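Local coordinates for serpin (Taeniopygia guttata, PDB 5HGC), which probably inhibits serine proteases and binds a cortisol-type steroid, at residues S43-M48 with L169-Y174; H86-P91 with L97-A102. All coordinates share one frame; numbering follows the deposited sequence.

Contact 1 (S43-M48 with L169-Y174); sequences STAFAM and LASFVY. Unlike the reference sequence in segment 43-48: T44 (reference Ala).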
loop_
_atom_site.group_PDB
_atom_site.type_symbol
_atom_site.label_atom_id
_atom_site.label_comp_id
_atom_site.label_asym_id
_atom_site.label_seq_id
_atom_site.Cartn_x
_atom_site.Cartn_y
_atom_site.Cartn_z
ATOM N N SER A 43 -3.519 -4.341 5.713
ATOM C CA SER A 43 -3.801 -4.400 7.137
ATOM C C SER A 43 -5.293 -4.391 7.336
ATOM O O SER A 43 -5.795 -5.099 8.184
ATOM C CB SER A 43 -3.230 -3.220 7.885
ATOM O OG SER A 43 -1.879 -3.409 8.078
ATOM N N THR A 44 -5.983 -3.575 6.551
ATOM C CA THR A 44 -7.409 -3.383 6.701
ATOM C C THR A 44 -8.179 -4.655 6.296
ATOM O O THR A 44 -9.087 -5.012 7.027
ATOM C CB THR A 44 -7.844 -2.153 5.907
ATOM O OG1 THR A 44 -7.141 -1.013 6.413
ATOM C CG2 THR A 44 -9.282 -1.906 6.057
ATOM N N ALA A 45 -7.793 -5.338 5.194
ATOM C CA ALA A 45 -8.490 -6.536 4.722
ATOM C C ALA A 45 -8.416 -7.606 5.817
ATOM O O ALA A 45 -9.449 -8.190 6.171
ATOM C CB ALA A 45 -7.920 -7.055 3.419
ATOM N N PHE A 46 -7.235 -7.786 6.428
ATOM C CA PHE A 46 -7.067 -8.775 7.500
ATOM C C PHE A 46 -7.709 -8.488 8.822
ATOM O O PHE A 46 -8.190 -9.416 9.471
ATOM C CB PHE A 46 -5.607 -9.216 7.650
ATOM C CG PHE A 46 -5.275 -10.298 6.694
ATOM C CD1 PHE A 46 -4.935 -9.993 5.385
ATOM C CD2 PHE A 46 -5.469 -11.616 7.055
ATOM C CE1 PHE A 46 -4.761 -11.015 4.457
ATOM C CE2 PHE A 46 -5.283 -12.647 6.147
ATOM C CZ PHE A 46 -4.923 -12.353 4.846
ATOM N N ALA A 47 -7.757 -7.221 9.213
ATOM C CA ALA A 47 -8.399 -6.855 10.461
ATOM C C ALA A 47 -9.875 -7.189 10.307
ATOM O O ALA A 47 -10.500 -7.739 11.205
ATOM C CB ALA A 47 -8.218 -5.378 10.740
ATOM N N MET A 48 -10.404 -6.913 9.121
ATOM C CA MET A 48 -11.756 -7.260 8.788
ATOM C C MET A 48 -12.037 -8.772 8.934
ATOM O O MET A 48 -13.052 -9.134 9.544
ATOM C CB MET A 48 -12.029 -6.737 7.408
ATOM C CG MET A 48 -13.456 -6.822 6.973
ATOM S SD MET A 48 -13.377 -7.623 5.388
ATOM C CE MET A 48 -13.483 -9.313 5.948
ATOM N N LEU A 169 -10.223 -13.645 -0.575
ATOM C CA LEU A 169 -10.201 -12.262 -0.016
ATOM C C LEU A 169 -9.496 -11.387 -1.009
ATOM O O LEU A 169 -8.330 -11.623 -1.302
ATOM C CB LEU A 169 -9.487 -12.221 1.330
ATOM C CG LEU A 169 -9.299 -10.879 2.041
ATOM C CD1 LEU A 169 -10.596 -10.171 2.417
ATOM C CD2 LEU A 169 -8.479 -11.167 3.291
ATOM N N ALA A 170 -10.207 -10.421 -1.570
ATOM C CA ALA A 170 -9.598 -9.439 -2.480
ATOM C C ALA A 170 -9.381 -8.030 -1.801
ATOM O O ALA A 170 -10.351 -7.458 -1.260
ATOM C CB ALA A 170 -10.447 -9.288 -3.726
ATOM N N SER A 171 -8.139 -7.487 -1.797
ATOM C CA SER A 171 -7.997 -6.026 -1.590
ATOM C C SER A 171 -7.323 -5.371 -2.762
ATOM O O SER A 171 -6.328 -5.878 -3.314
ATOM C CB SER A 171 -7.355 -5.615 -0.269
ATOM O OG SER A 171 -5.998 -5.988 -0.319
ATOM N N PHE A 172 -7.881 -4.232 -3.151
ATOM C CA PHE A 172 -7.352 -3.542 -4.271
ATOM C C PHE A 172 -7.516 -2.052 -4.073
ATOM O O PHE A 172 -8.387 -1.605 -3.345
ATOM C CB PHE A 172 -8.006 -4.036 -5.553
ATOM C CG PHE A 172 -9.504 -4.048 -5.500
ATOM C CD1 PHE A 172 -10.201 -5.069 -4.802
ATOM C CD2 PHE A 172 -10.249 -3.052 -6.157
ATOM C CE1 PHE A 172 -11.603 -5.065 -4.764
ATOM C CE2 PHE A 172 -11.658 -3.070 -6.127
ATOM C CZ PHE A 172 -12.328 -4.065 -5.432
ATOM N N VAL A 173 -6.677 -1.288 -4.752
ATOM C CA VAL A 173 -6.611 0.182 -4.551
ATOM C C VAL A 173 -5.819 0.771 -5.689
ATOM O O VAL A 173 -4.762 0.246 -6.036
ATOM C CB VAL A 173 -6.015 0.573 -3.170
ATOM C CG1 VAL A 173 -4.675 -0.111 -2.954
ATOM C CG2 VAL A 173 -5.964 2.074 -3.031
ATOM N N TYR A 174 -6.392 1.807 -6.293
ATOM C CA TYR A 174 -5.737 2.622 -7.315
ATOM C C TYR A 174 -5.575 4.049 -6.728
ATOM O O TYR A 174 -6.478 4.548 -6.019
ATOM C CB TYR A 174 -6.556 2.685 -8.628
ATOM C CG TYR A 174 -6.099 3.805 -9.569
ATOM C CD1 TYR A 174 -5.055 3.591 -10.518
ATOM C CD2 TYR A 174 -6.676 5.107 -9.503
ATOM C CE1 TYR A 174 -4.654 4.611 -11.402
ATOM C CE2 TYR A 174 -6.241 6.143 -10.357
ATOM C CZ TYR A 174 -5.240 5.886 -11.285
ATOM O OH TYR A 174 -4.840 6.892 -12.112
#
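The hydroxyl OG of S171 is held from two sources beyond these segments: it hydrogen-bonds to ND1 of H319 on strand 316-325, and a weak bond links it to OG of S41, one helical turn before A45. OG lies between the backbone N and the carbonyl carbon of its own residue (chi1 69°), a rotation that sends it to these partners, while the CB carbon carrying it meets the methyl of A45. That CB-to-CB contact between A45 and S171 is 4.0 Å, and these two small side chains meet where the backbones run closest, the CA atoms of A45 and S171 being 6.4 Å apart.

Two residues back along the strand, L169 works on the same face. Its CG is anti to the backbone N (chi1 177°), which lifts the branch toward the helix, and CD2 then lies over one face of the F46 ring as a CH-pi contact. CD2 of L169 is 4.2 Å from the centroid of the F46 ring and 22° off the normal, displaced toward the CE1 rim. The same methyl also touches A45, with L169 CD2 4.2 Å from A45 CB, so one carbon serves two successive helix residues. All four side chains are buried, and their meeting across the segments is wholly apolar.

The axes of segments 43-48 and 169-174 come within 8.9 Å of each other. Helix 39-52 running behind the central strands of the large beta-sheet, with S171 of the sheet bonded to H319 of the adjoining strand and weakly to S41 of the helix itself, is the arrangement of the serpin shutter region.

Contact 2 (H86-P91 with L97-A102); sequences HMLNHP and LNMMNA
The carboxamide of N89 reaches the backbone of M99 with both of its polar atoms. OD1 of N89 accepts from M99 N at 3.0 Å, the donor tilted 25° from the carbonyl plane of the amide. ND2 of N89 donates a hydrogen bond to M99 O at 3.0 Å, this time in the plane of that carbonyl and on a lone pair, with the acceptor close to the amide plane too. ND2 also bonds to OE1 of Q124. Together the bonds fix the rotation of the amide; an alanine here would probably leave the M99 N-H and carbonyl without these mates and the turn before the strand freer to shift. In serpin terms this is where helix 74-89 ends and the chain turns back into strand 100-106 of the large sheet. N98, in the connection, has positive phi (52°), a left-handed conformation. At the helix end, L97 N donates to L88 O at 2.8 Å and nearly straight (169°). On the buried side the side chains of L88 and L97 lie alongside each other, pointing the same way, with L88 CD1 3.8 Å from L97 CD2. M99 comes in at a slant instead: its chain is extended beyond CG, and its terminal CE reaches L88 CD1 at 3.6 Å, one leucine methyl thus touching both neighbours. L88 and M99 also touch helix 39-52, L88 at V40 and M99 at T44.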
loop_
_atom_site.group_PDB
_atom_site.type_symbol
_atom_site.label_atom_id
_atom_site.label_comp_id
_atom_site.label_asym_id
_atom_site.label_seq_id
_atom_site.Cartn_x
_atom_site.Cartn_y
_atom_site.Cartn_z
ATOM N N HIS A 86 -12.607 5.417 6.808
ATOM C CA HIS A 86 -13.507 6.538 6.636
ATOM C C HIS A 86 -12.723 7.787 6.167
ATOM O O HIS A 86 -13.110 8.466 5.219
ATOM C CB HIS A 86 -14.309 6.778 7.931
ATOM C CG HIS A 86 -15.273 7.919 7.834
ATOM N ND1 HIS A 86 -14.905 9.231 8.075
ATOM C CD2 HIS A 86 -16.582 7.951 7.492
ATOM C CE1 HIS A 86 -15.945 10.022 7.888
ATOM N NE2 HIS A 86 -16.975 9.268 7.538
ATOM N N MET A 87 -11.584 8.046 6.797
ATOM C CA MET A 87 -10.795 9.213 6.426
ATOM C C MET A 87 -10.123 9.141 5.100
ATOM O O MET A 87 -10.154 10.132 4.379
ATOM C CB MET A 87 -9.809 9.547 7.502
ATOM C CG MET A 87 -10.634 10.055 8.671
ATOM S SD MET A 87 -9.650 10.778 9.952
ATOM C CE MET A 87 -9.306 12.326 9.065
ATOM N N LEU A 88 -9.571 7.963 4.774
ATOM C CA LEU A 88 -8.937 7.710 3.490
ATOM C C LEU A 88 -9.902 7.691 2.315
ATOM O O LEU A 88 -9.563 8.157 1.205
ATOM C CB LEU A 88 -8.132 6.406 3.530
ATOM C CG LEU A 88 -7.015 6.395 4.563
ATOM C CD1 LEU A 88 -6.402 5.003 4.575
ATOM C CD2 LEU A 88 -6.009 7.510 4.275
ATOM N N ASN A 89 -11.097 7.150 2.552
ATOM C CA ASN A 89 -12.082 7.052 1.485
ATOM C C ASN A 89 -12.999 8.195 1.346
ATOM O O ASN A 89 -13.524 8.340 0.273
ATOM C CB ASN A 89 -12.835 5.729 1.512
ATOM C CG ASN A 89 -11.962 4.591 1.022
ATOM O OD1 ASN A 89 -10.812 4.815 0.602
ATOM N ND2 ASN A 89 -12.459 3.374 1.115
ATOM N N HIS A 90 -13.113 9.056 2.369
ATOM C CA HIS A 90 -14.069 10.180 2.336
ATOM C C HIS A 90 -13.835 11.222 1.233
ATOM O O HIS A 90 -12.760 11.794 1.155
ATOM C CB HIS A 90 -14.221 10.904 3.680
ATOM C CG HIS A 90 -15.503 11.664 3.780
ATOM N ND1 HIS A 90 -15.564 13.040 3.741
ATOM C CD2 HIS A 90 -16.789 11.231 3.843
ATOM C CE1 HIS A 90 -16.828 13.424 3.806
ATOM N NE2 HIS A 90 -17.591 12.346 3.869
ATOM N N PRO A 91 -14.860 11.473 0.389
ATOM C CA PRO A 91 -14.914 12.535 -0.631
ATOM C C PRO A 91 -14.499 13.957 -0.179
ATOM O O PRO A 91 -13.692 14.590 -0.832
ATOM C CB PRO A 91 -16.385 12.513 -1.023
ATOM C CG PRO A 91 -16.729 11.064 -0.955
ATOM C CD PRO A 91 -16.062 10.615 0.308
ATOM N N LEU A 97 -8.744 7.743 -1.401
ATOM C CA LEU A 97 -7.863 6.667 -1.787
ATOM C C LEU A 97 -8.692 5.619 -2.550
ATOM O O LEU A 97 -8.192 4.939 -3.443
ATOM C CB LEU A 97 -7.252 6.101 -0.525
ATOM C CG LEU A 97 -6.319 4.924 -0.631
ATOM C CD1 LEU A 97 -5.067 5.263 -1.449
ATOM C CD2 LEU A 97 -5.992 4.461 0.796
ATOM N N ASN A 98 -9.979 5.547 -2.198
ATOM C CA ASN A 98 -10.903 4.550 -2.690
ATOM C C ASN A 98 -10.423 3.104 -2.546
ATOM O O ASN A 98 -10.449 2.327 -3.478
ATOM C CB ASN A 98 -11.446 4.952 -4.069
ATOM C CG ASN A 98 -12.201 6.309 -4.007
ATOM O OD1 ASN A 98 -12.941 6.589 -3.043
ATOM N ND2 ASN A 98 -11.983 7.170 -5.010
ATOM N N MET A 99 -9.996 2.739 -1.348
ATOM C CA MET A 99 -9.450 1.398 -1.151
ATOM C C MET A 99 -10.598 0.484 -0.845
ATOM O O MET A 99 -11.515 0.868 -0.129
ATOM C CB MET A 99 -8.418 1.363 -0.039
ATOM C CG MET A 99 -8.851 1.822 1.337
ATOM S SD MET A 99 -7.695 1.097 2.528
ATOM C CE MET A 99 -8.296 1.991 3.937
ATOM N N MET A 100 -10.545 -0.720 -1.405
ATOM C CA MET A 100 -11.672 -1.652 -1.341
ATOM C C MET A 100 -11.261 -3.069 -0.990
ATOM O O MET A 100 -10.213 -3.561 -1.441
ATOM C CB MET A 100 -12.442 -1.617 -2.648
ATOM C CG MET A 100 -13.122 -0.268 -2.880
ATOM S SD MET A 100 -13.420 0.349 -4.576
ATOM C CE MET A 100 -11.792 0.469 -5.357
ATOM N N ASN A 101 -12.104 -3.677 -0.152
ATOM C CA ASN A 101 -12.040 -5.059 0.342
ATOM C C ASN A 101 -13.256 -5.795 -0.158
ATOM O O ASN A 101 -14.358 -5.244 -0.096
ATOM C CB ASN A 101 -12.209 -5.047 1.848
ATOM C CG ASN A 101 -11.003 -4.516 2.541
ATOM O OD1 ASN A 101 -9.860 -4.700 2.052
ATOM N ND2 ASN A 101 -11.220 -3.829 3.677
ATOM N N ALA A 102 -13.077 -7.004 -0.680
ATOM C CA ALA A 102 -14.199 -7.857 -1.062
ATOM C C ALA A 102 -13.854 -9.294 -0.733
ATOM O O ALA A 102 -12.669 -9.657 -0.713
ATOM C CB ALA A 102 -14.599 -7.697 -2.520
#

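Overall arrangement
Contact 1 lays a helix on strand 167-176; contact 2 joins the end of helix 74-89 to the residues leading into the neighbouring strand 100-106. The strands are probably bonded through A170 N to A102 O (2.7 Å) and F172 N to M100 O (3.0 Å), and N101 of contact 2 packs against A45 and S171 of contact 1. Contact 1 is wholly buried and joins elements far apart in sequence by apolar touches. Contact 2, nested inside the chain loop that contact 1 closes, is largely buried as well, but its N89 is partly exposed and N98 exposed; there, backbone and amide hydrogen bonds do much of the joining, with an apolar cluster on the inner side.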